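Local coordinates for CRISPR system Cmr subunit Cmr1-1 (Pyrococcus furiosus, PDB 4W8Z), which binds RNA and, together with Cmr6, caps the elongated type III-B Cmr ribonucleoprotein complex of CRISPR immunity against mobile genetic elements, at residues Y103-I108 and F157-T163; V230-N236 and I291-Y296; Q243-S247 and I329-L333. All blocks are in the same frame, centred on the assembly; numbering follows the deposited sequence.

Overall arrangement
Contact 1 lies in the N-terminal RAMP region and is the most deeply buried of the three; contacts 2 and 3 belong to the C-terminal Cmr1-like region and are only partly buried. In contact 1 arginines of the loop reach the backbone and serine of 103-108, acidic residues probably balance their charge, and an indole N-H returns a bond to the loop. In contact 2 a proline just past a strand end packs on a tyrosine ring. In contact 3 an apolar core gives way to a polar, solvent-facing rim. F231 of contact 2 packs on F244, I329 and L333 of contact 3, where N245 probably bonds the backbone N of Y103 and I104 in contact 1.

Contact 1: Y103-I108 and F157-T163; sequences YIWFSI and FRSRRGT
R158 runs beside I104, S107 and I108, bringing the loop between helix 136-152 and strand 166-172, probably the glycine-rich loop of the ferredoxin-like RAMP fold, against the start of helix 106-113. Its CB meets I108 CD1 at 4.1 Å. CG lies over the centre of the F157 ring, and the bend about CB-CG (chi2 -68°) carries the chain onward, CD passing I104 O at 4.1 Å. NE then packs on S107 CB at 3.8 Å. One face of the guanidinium rests on F157 CZ, while NH2 donates to S107 OG at 3.1 Å, the hydroxyl sitting 26° out of the guanidinium plane. Serine suits this spot because its short side chain sets an acceptor beside NH2 while CB packs on F157 CZ. NH2 also forms salt bridges with E32 and D318, which probably balance the buried charge.

R161 reaches out straight, its CD 3.5 Å from I104 O and its NH2 bonded to the carbonyl of V317. G162 has a positive phi of 102°, at which a CB would press on the preceding carbonyl. T163 lays its methyl over the indole of W105, a CH-pi contact with CG2 3.6 Å from the five-membered ring centroid; I108 CD1 covers the same face. The indole suits the site: its face is apolar, while at its edge NE1 donates in plane to R161 O at 2.9 Å.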
# COMPACT_ATOMS: atom_id res chain seq x y z
N TYR A 103 -0.41 16.54 9.14
CA TYR A 103 -1.79 16.11 8.97
C TYR A 103 -1.88 14.66 8.51
O TYR A 103 -2.65 13.89 9.08
CB TYR A 103 -2.53 17.04 8.00
CG TYR A 103 -2.82 18.40 8.60
CD1 TYR A 103 -3.89 18.58 9.46
CD2 TYR A 103 -2.02 19.49 8.30
CE1 TYR A 103 -4.16 19.82 10.01
CE2 TYR A 103 -2.28 20.74 8.85
CZ TYR A 103 -3.35 20.90 9.70
OH TYR A 103 -3.61 22.14 10.24
N ILE A 104 -1.11 14.28 7.51
CA ILE A 104 -1.15 12.90 7.05
C ILE A 104 -0.62 11.94 8.12
O ILE A 104 -1.09 10.81 8.22
CB ILE A 104 -0.35 12.68 5.73
CG1 ILE A 104 1.11 13.09 5.88
CG2 ILE A 104 -1.00 13.44 4.58
CD1 ILE A 104 1.94 12.78 4.65
N TRP A 105 0.33 12.40 8.93
CA TRP A 105 0.90 11.56 9.99
C TRP A 105 0.52 12.05 11.38
O TRP A 105 1.24 11.78 12.35
CB TRP A 105 2.43 11.51 9.88
CG TRP A 105 2.92 10.87 8.62
CD1 TRP A 105 2.16 10.30 7.64
CD2 TRP A 105 4.28 10.73 8.21
NE1 TRP A 105 2.97 9.81 6.64
CE2 TRP A 105 4.28 10.07 6.97
CE3 TRP A 105 5.51 11.10 8.77
CZ2 TRP A 105 5.45 9.76 6.27
CZ3 TRP A 105 6.67 10.80 8.07
CH2 TRP A 105 6.63 10.14 6.84
N PHE A 106 -0.60 12.76 11.47
CA PHE A 106 -1.13 13.26 12.74
C PHE A 106 -1.08 12.21 13.85
O PHE A 106 -0.59 12.48 14.94
CB PHE A 106 -2.57 13.74 12.54
CG PHE A 106 -3.26 14.15 13.81
CD1 PHE A 106 -3.98 13.23 14.55
CD2 PHE A 106 -3.20 15.46 14.26
CE1 PHE A 106 -4.62 13.60 15.72
CE2 PHE A 106 -3.84 15.84 15.43
CZ PHE A 106 -4.55 14.90 16.16
N SER A 107 -1.59 11.02 13.56
CA SER A 107 -1.69 9.94 14.54
C SER A 107 -0.33 9.55 15.11
O SER A 107 -0.22 9.19 16.28
CB SER A 107 -2.37 8.72 13.93
OG SER A 107 -3.78 8.89 13.86
N ILE A 108 0.71 9.61 14.29
CA ILE A 108 2.05 9.27 14.72
C ILE A 108 2.56 10.35 15.67
O ILE A 108 3.17 10.06 16.70
CB ILE A 108 3.01 9.11 13.52
CG1 ILE A 108 2.49 8.04 12.56
CG2 ILE A 108 4.41 8.76 14.00
CD1 ILE A 108 3.26 7.96 11.27
N PHE A 157 2.43 1.16 10.49
CA PHE A 157 1.38 2.10 10.85
C PHE A 157 1.35 3.26 9.85
O PHE A 157 2.39 3.85 9.54
CB PHE A 157 1.59 2.62 12.28
CG PHE A 157 0.47 3.47 12.79
CD1 PHE A 157 -0.85 3.09 12.61
CD2 PHE A 157 0.74 4.66 13.48
CE1 PHE A 157 -1.89 3.88 13.10
CE2 PHE A 157 -0.30 5.45 13.96
CZ PHE A 157 -1.61 5.05 13.77
N ARG A 158 0.15 3.57 9.36
CA ARG A 158 -0.10 4.68 8.43
C ARG A 158 0.54 4.48 7.05
O ARG A 158 0.78 5.45 6.32
CB ARG A 158 0.38 6.00 9.04
CG ARG A 158 -0.56 6.56 10.08
CD ARG A 158 -1.87 7.01 9.44
NE ARG A 158 -2.88 7.31 10.44
CZ ARG A 158 -3.81 6.46 10.85
NH1 ARG A 158 -3.87 5.24 10.33
NH2 ARG A 158 -4.68 6.82 11.78
N SER A 159 0.79 3.23 6.68
CA SER A 159 1.44 2.92 5.40
C SER A 159 0.56 3.22 4.18
O SER A 159 1.06 3.30 3.06
CB SER A 159 1.90 1.46 5.39
OG SER A 159 1.07 0.67 6.22
N ARG A 160 -0.75 3.38 4.38
CA ARG A 160 -1.63 3.82 3.31
C ARG A 160 -1.54 5.33 3.13
O ARG A 160 -2.09 5.89 2.18
CB ARG A 160 -3.08 3.42 3.60
CG ARG A 160 -3.34 1.93 3.48
CD ARG A 160 -4.74 1.58 3.92
NE ARG A 160 -4.96 1.96 5.31
CZ ARG A 160 -6.14 1.96 5.92
NH1 ARG A 160 -7.24 1.61 5.25
NH2 ARG A 160 -6.23 2.32 7.19
N ARG A 161 -0.83 5.99 4.04
CA ARG A 161 -0.66 7.43 3.98
C ARG A 161 0.80 7.86 3.93
O ARG A 161 1.18 8.86 4.55
CB ARG A 161 -1.33 8.10 5.18
CG ARG A 161 -2.84 7.98 5.24
CD ARG A 161 -3.37 8.97 6.26
NE ARG A 161 -4.77 8.77 6.59
CZ ARG A 161 -5.48 9.61 7.34
NH1 ARG A 161 -4.91 10.71 7.82
NH2 ARG A 161 -6.76 9.36 7.59
N GLY A 162 1.63 7.10 3.23
CA GLY A 162 2.98 7.55 2.95
C GLY A 162 4.11 6.97 3.77
O GLY A 162 5.27 7.19 3.44
N THR A 163 3.81 6.24 4.84
CA THR A 163 4.88 5.62 5.61
C THR A 163 5.21 4.23 5.07
O THR A 163 4.38 3.58 4.44
CB THR A 163 4.52 5.50 7.11
OG1 THR A 163 3.60 4.42 7.30
CG2 THR A 163 3.92 6.79 7.63

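Contact 2: V230-N236 and I291-Y296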
# COMPACT_ATOMS: atom_id res chain seq x y z
N VAL A 230 1.22 8.23 -10.74
CA VAL A 230 2.39 8.85 -10.13
C VAL A 230 2.45 10.34 -10.46
O VAL A 230 1.83 10.81 -11.41
CB VAL A 230 3.71 8.19 -10.59
CG1 VAL A 230 3.72 6.70 -10.27
CG2 VAL A 230 3.93 8.43 -12.08
N PHE A 231 3.21 11.08 -9.67
CA PHE A 231 3.50 12.48 -9.98
C PHE A 231 4.92 12.82 -9.55
O PHE A 231 5.44 12.24 -8.60
CB PHE A 231 2.48 13.42 -9.32
CG PHE A 231 2.57 13.50 -7.81
CD1 PHE A 231 3.50 14.33 -7.19
CD2 PHE A 231 1.71 12.77 -7.01
CE1 PHE A 231 3.58 14.40 -5.82
CE2 PHE A 231 1.78 12.85 -5.63
CZ PHE A 231 2.72 13.67 -5.03
N GLY A 232 5.53 13.76 -10.26
CA GLY A 232 6.89 14.16 -9.96
C GLY A 232 7.77 14.20 -11.19
O GLY A 232 7.28 14.31 -12.31
N PRO A 233 9.09 14.09 -10.99
CA PRO A 233 9.76 13.84 -9.71
C PRO A 233 9.84 15.08 -8.82
O PRO A 233 9.65 16.19 -9.31
CB PRO A 233 11.16 13.41 -10.14
CG PRO A 233 11.39 14.15 -11.41
CD PRO A 233 10.05 14.19 -12.10
N GLY A 234 10.12 14.89 -7.54
CA GLY A 234 10.34 16.00 -6.64
C GLY A 234 11.82 16.19 -6.35
O GLY A 234 12.65 15.38 -6.77
N LYS A 235 12.16 17.27 -5.65
CA LYS A 235 13.54 17.51 -5.25
C LYS A 235 14.05 16.36 -4.41
O LYS A 235 15.14 15.83 -4.63
CB LYS A 235 13.66 18.82 -4.47
CG LYS A 235 13.91 20.06 -5.31
CD LYS A 235 14.31 21.21 -4.41
CE LYS A 235 15.47 20.82 -3.51
NZ LYS A 235 15.77 21.85 -2.49
N ASN A 236 13.25 15.98 -3.42
CA ASN A 236 13.58 14.91 -2.50
C ASN A 236 12.30 14.25 -2.01
O ASN A 236 11.20 14.68 -2.39
CB ASN A 236 14.39 15.45 -1.32
CG ASN A 236 13.75 16.67 -0.69
OD1 ASN A 236 12.69 16.57 -0.08
ND2 ASN A 236 14.39 17.82 -0.83
N ILE A 291 11.72 6.20 -9.22
CA ILE A 291 11.83 5.94 -10.66
C ILE A 291 13.01 6.72 -11.24
O ILE A 291 13.05 7.95 -11.14
CB ILE A 291 10.54 6.34 -11.41
CG1 ILE A 291 9.31 5.78 -10.71
CG2 ILE A 291 10.60 5.86 -12.85
CD1 ILE A 291 7.99 6.25 -11.30
N GLY A 292 13.96 6.01 -11.82
CA GLY A 292 15.14 6.65 -12.38
C GLY A 292 15.95 7.37 -11.32
O GLY A 292 16.58 8.39 -11.59
N GLY A 293 15.94 6.84 -10.10
CA GLY A 293 16.70 7.43 -9.01
C GLY A 293 16.11 8.72 -8.46
O GLY A 293 16.79 9.47 -7.77
N LYS A 294 14.84 8.97 -8.77
CA LYS A 294 14.16 10.17 -8.29
C LYS A 294 12.81 9.81 -7.65
O LYS A 294 12.15 8.86 -8.08
CB LYS A 294 13.96 11.17 -9.43
CG LYS A 294 15.26 11.71 -10.01
CD LYS A 294 15.01 12.62 -11.19
CE LYS A 294 16.32 13.08 -11.82
NZ LYS A 294 16.09 13.93 -13.02
N PRO A 295 12.41 10.57 -6.62
CA PRO A 295 11.18 10.27 -5.88
C PRO A 295 9.91 10.76 -6.57
O PRO A 295 9.83 11.91 -6.99
CB PRO A 295 11.39 11.00 -4.55
CG PRO A 295 12.27 12.15 -4.90
CD PRO A 295 13.18 11.66 -5.99
N TYR A 296 8.92 9.88 -6.68
CA TYR A 296 7.61 10.22 -7.21
C TYR A 296 6.53 9.92 -6.18
O TYR A 296 6.66 8.98 -5.39
CB TYR A 296 7.32 9.44 -8.49
CG TYR A 296 8.10 9.85 -9.71
CD1 TYR A 296 9.46 9.60 -9.81
CD2 TYR A 296 7.47 10.45 -10.79
CE1 TYR A 296 10.17 9.96 -10.93
CE2 TYR A 296 8.17 10.81 -11.92
CZ TYR A 296 9.52 10.56 -11.98
OH TYR A 296 10.22 10.92 -13.11
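The pyrrolidine of P233 runs alongside the Y296 side chain and lies over one face of its ring. The proline nitrogen stands 3.5 Å above the ring plane, toward the rim, and P233 CB makes a CH-pi contact 4.0 Å from the Y296 centroid, 27° off the ring normal. Further out, P233 CD comes to 3.4 Å from Y296 OH. The peptide bond before P233 is cis, and the G232 backbone that leads into it adopts angles that would press a CB against the preceding carbonyl, so glycine fits the bend. CG of Y296 stands anti to its carbonyl carbon, beside the backbone N (chi1 -72°), which brings CB and CD2 against the carbonyl O of F231 and CE2 against G232 C. I291 CD1 lies over the rim of the opposite face.

K294 runs alongside P233: its CB packs 3.7 Å from P233 CB, and its extended chain takes the amine onward at the exposed rim. The backbones are joined where G234 N donates to P295 O at 3.0 Å, nearly in line with the carbonyl bond, while P295 CG touches the carbonyl carbon of N236. G292 and G293 occupy the corners of a type I' turn, whose positive phi angles glycine accepts easily.

This hairpin joins strands 284-291 and 294-302, and the latter pairs antiparallel with strand 226-231, F231 making a backbone hydrogen bond with G297. On the other edge of strand 226-231, V230 is backbone-bonded to T336 of strand 335-337. V230 and I291 both touch I188 of helix 188-206, and N236 OD1 accepts from E239 N, capping the start of helix 237-264.

Contact 3: Q243-S247 and I329-L333; sequences QFNNS and ISSRL
I329 and S247 bring the short helix 327-330 against the long helix 237-264, a helix packing of the C-terminal Cmr1-like region that is dense on its inner side and looser toward solvent. In the inner half the I329 side chain, turned at chi2 (-77°), points its CD1 into the angle between S247 and F244. It lies 3.4 Å from S247 OG and 3.8 Å from F244 CD1. A slim serine suits this place: it admits the isoleucine tip, while its OG hydrogen-bonds to F328 O. The F244 ring also stacks on F286 and meets F231 edge-to-face, so an aromatic residue here bridges helix and sheet.

One turn back along the helix, Q243 faces the exposed side. Its amide and the R332 guanidinium meet almost in one plane (16° between them), each reaching across from its own segment. NH1 of R332 points at Q243 OE1; the modelled separation is too short to trust at this resolution, so the bond is plausible but its length doubtful. Long flexible polar chains fit such a rim, where they can reach solvent as well as each other. L333 lays CD2 against Q243 CD at 3.7 Å, and also packs on F231. Where the chain turns away, I329 O accepts from both R332 N, 3.0 Å away, and L333 N, 3.2 Å away.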
# COMPACT_ATOMS: atom_id res chain seq x y z
N GLN A 243 3.75 17.52 -0.36
CA GLN A 243 2.68 17.75 -1.33
C GLN A 243 1.41 17.00 -0.92
O GLN A 243 0.31 17.55 -0.97
CB GLN A 243 3.11 17.33 -2.74
CG GLN A 243 3.83 18.42 -3.51
CD GLN A 243 2.92 19.58 -3.88
OE1 GLN A 243 1.69 19.44 -3.91
NE2 GLN A 243 3.51 20.74 -4.16
N PHE A 244 1.59 15.75 -0.50
CA PHE A 244 0.49 14.94 0.01
C PHE A 244 -0.17 15.62 1.22
O PHE A 244 -1.38 15.56 1.40
CB PHE A 244 0.99 13.55 0.41
CG PHE A 244 1.13 12.60 -0.75
CD1 PHE A 244 0.09 12.41 -1.64
CD2 PHE A 244 2.31 11.89 -0.94
CE1 PHE A 244 0.22 11.52 -2.70
CE2 PHE A 244 2.45 11.01 -2.00
CZ PHE A 244 1.39 10.83 -2.88
N ASN A 245 0.65 16.28 2.03
CA ASN A 245 0.16 16.86 3.27
C ASN A 245 -0.66 18.12 3.01
O ASN A 245 -1.69 18.33 3.66
CB ASN A 245 1.33 17.17 4.20
CG ASN A 245 0.87 17.55 5.59
OD1 ASN A 245 0.34 16.72 6.33
ND2 ASN A 245 1.08 18.80 5.97
N ASN A 246 -0.21 18.95 2.08
CA ASN A 246 -0.97 20.15 1.72
C ASN A 246 -2.30 19.77 1.10
O ASN A 246 -3.34 20.33 1.44
CB ASN A 246 -0.17 21.03 0.76
CG ASN A 246 1.00 21.72 1.43
OD1 ASN A 246 1.07 21.80 2.66
ND2 ASN A 246 1.93 22.23 0.63
N SER A 247 -2.27 18.80 0.19
CA SER A 247 -3.47 18.30 -0.46
C SER A 247 -4.45 17.72 0.55
O SER A 247 -5.65 18.00 0.51
CB SER A 247 -3.12 17.25 -1.51
OG SER A 247 -2.34 17.80 -2.55
N ILE A 329 -4.69 16.52 -5.75
CA ILE A 329 -3.35 16.33 -6.28
C ILE A 329 -3.29 16.79 -7.74
O ILE A 329 -2.46 17.62 -8.10
CB ILE A 329 -2.89 14.86 -6.23
CG1 ILE A 329 -2.78 14.36 -4.78
CG2 ILE A 329 -1.56 14.68 -6.94
CD1 ILE A 329 -1.54 14.85 -4.06
N SER A 330 -4.20 16.26 -8.55
CA SER A 330 -4.15 16.41 -10.00
C SER A 330 -4.52 17.80 -10.49
O SER A 330 -4.23 18.16 -11.63
CB SER A 330 -5.06 15.38 -10.66
OG SER A 330 -6.43 15.69 -10.43
N SER A 331 -5.17 18.59 -9.64
CA SER A 331 -5.50 19.96 -10.01
C SER A 331 -4.30 20.87 -9.79
O SER A 331 -4.25 21.99 -10.30
CB SER A 331 -6.70 20.48 -9.21
OG SER A 331 -6.32 20.81 -7.88
N ARG A 332 -3.33 20.38 -9.02
CA ARG A 332 -2.19 21.20 -8.64
C ARG A 332 -0.89 20.84 -9.38
O ARG A 332 0.02 21.66 -9.44
CB ARG A 332 -1.97 21.11 -7.13
CG ARG A 332 -3.02 21.86 -6.31
CD ARG A 332 -2.69 21.88 -4.82
NE ARG A 332 -1.43 22.56 -4.53
CZ ARG A 332 -0.33 21.95 -4.08
NH1 ARG A 332 -0.34 20.64 -3.87
NH2 ARG A 332 0.77 22.65 -3.84
N LEU A 333 -0.81 19.64 -9.94
CA LEU A 333 0.38 19.23 -10.69
C LEU A 333 0.13 18.00 -11.58
O LEU A 333 -0.77 17.21 -11.30
CB LEU A 333 1.55 18.99 -9.73
CG LEU A 333 1.34 18.20 -8.44
CD1 LEU A 333 1.45 16.73 -8.73
CD2 LEU A 333 2.36 18.62 -7.41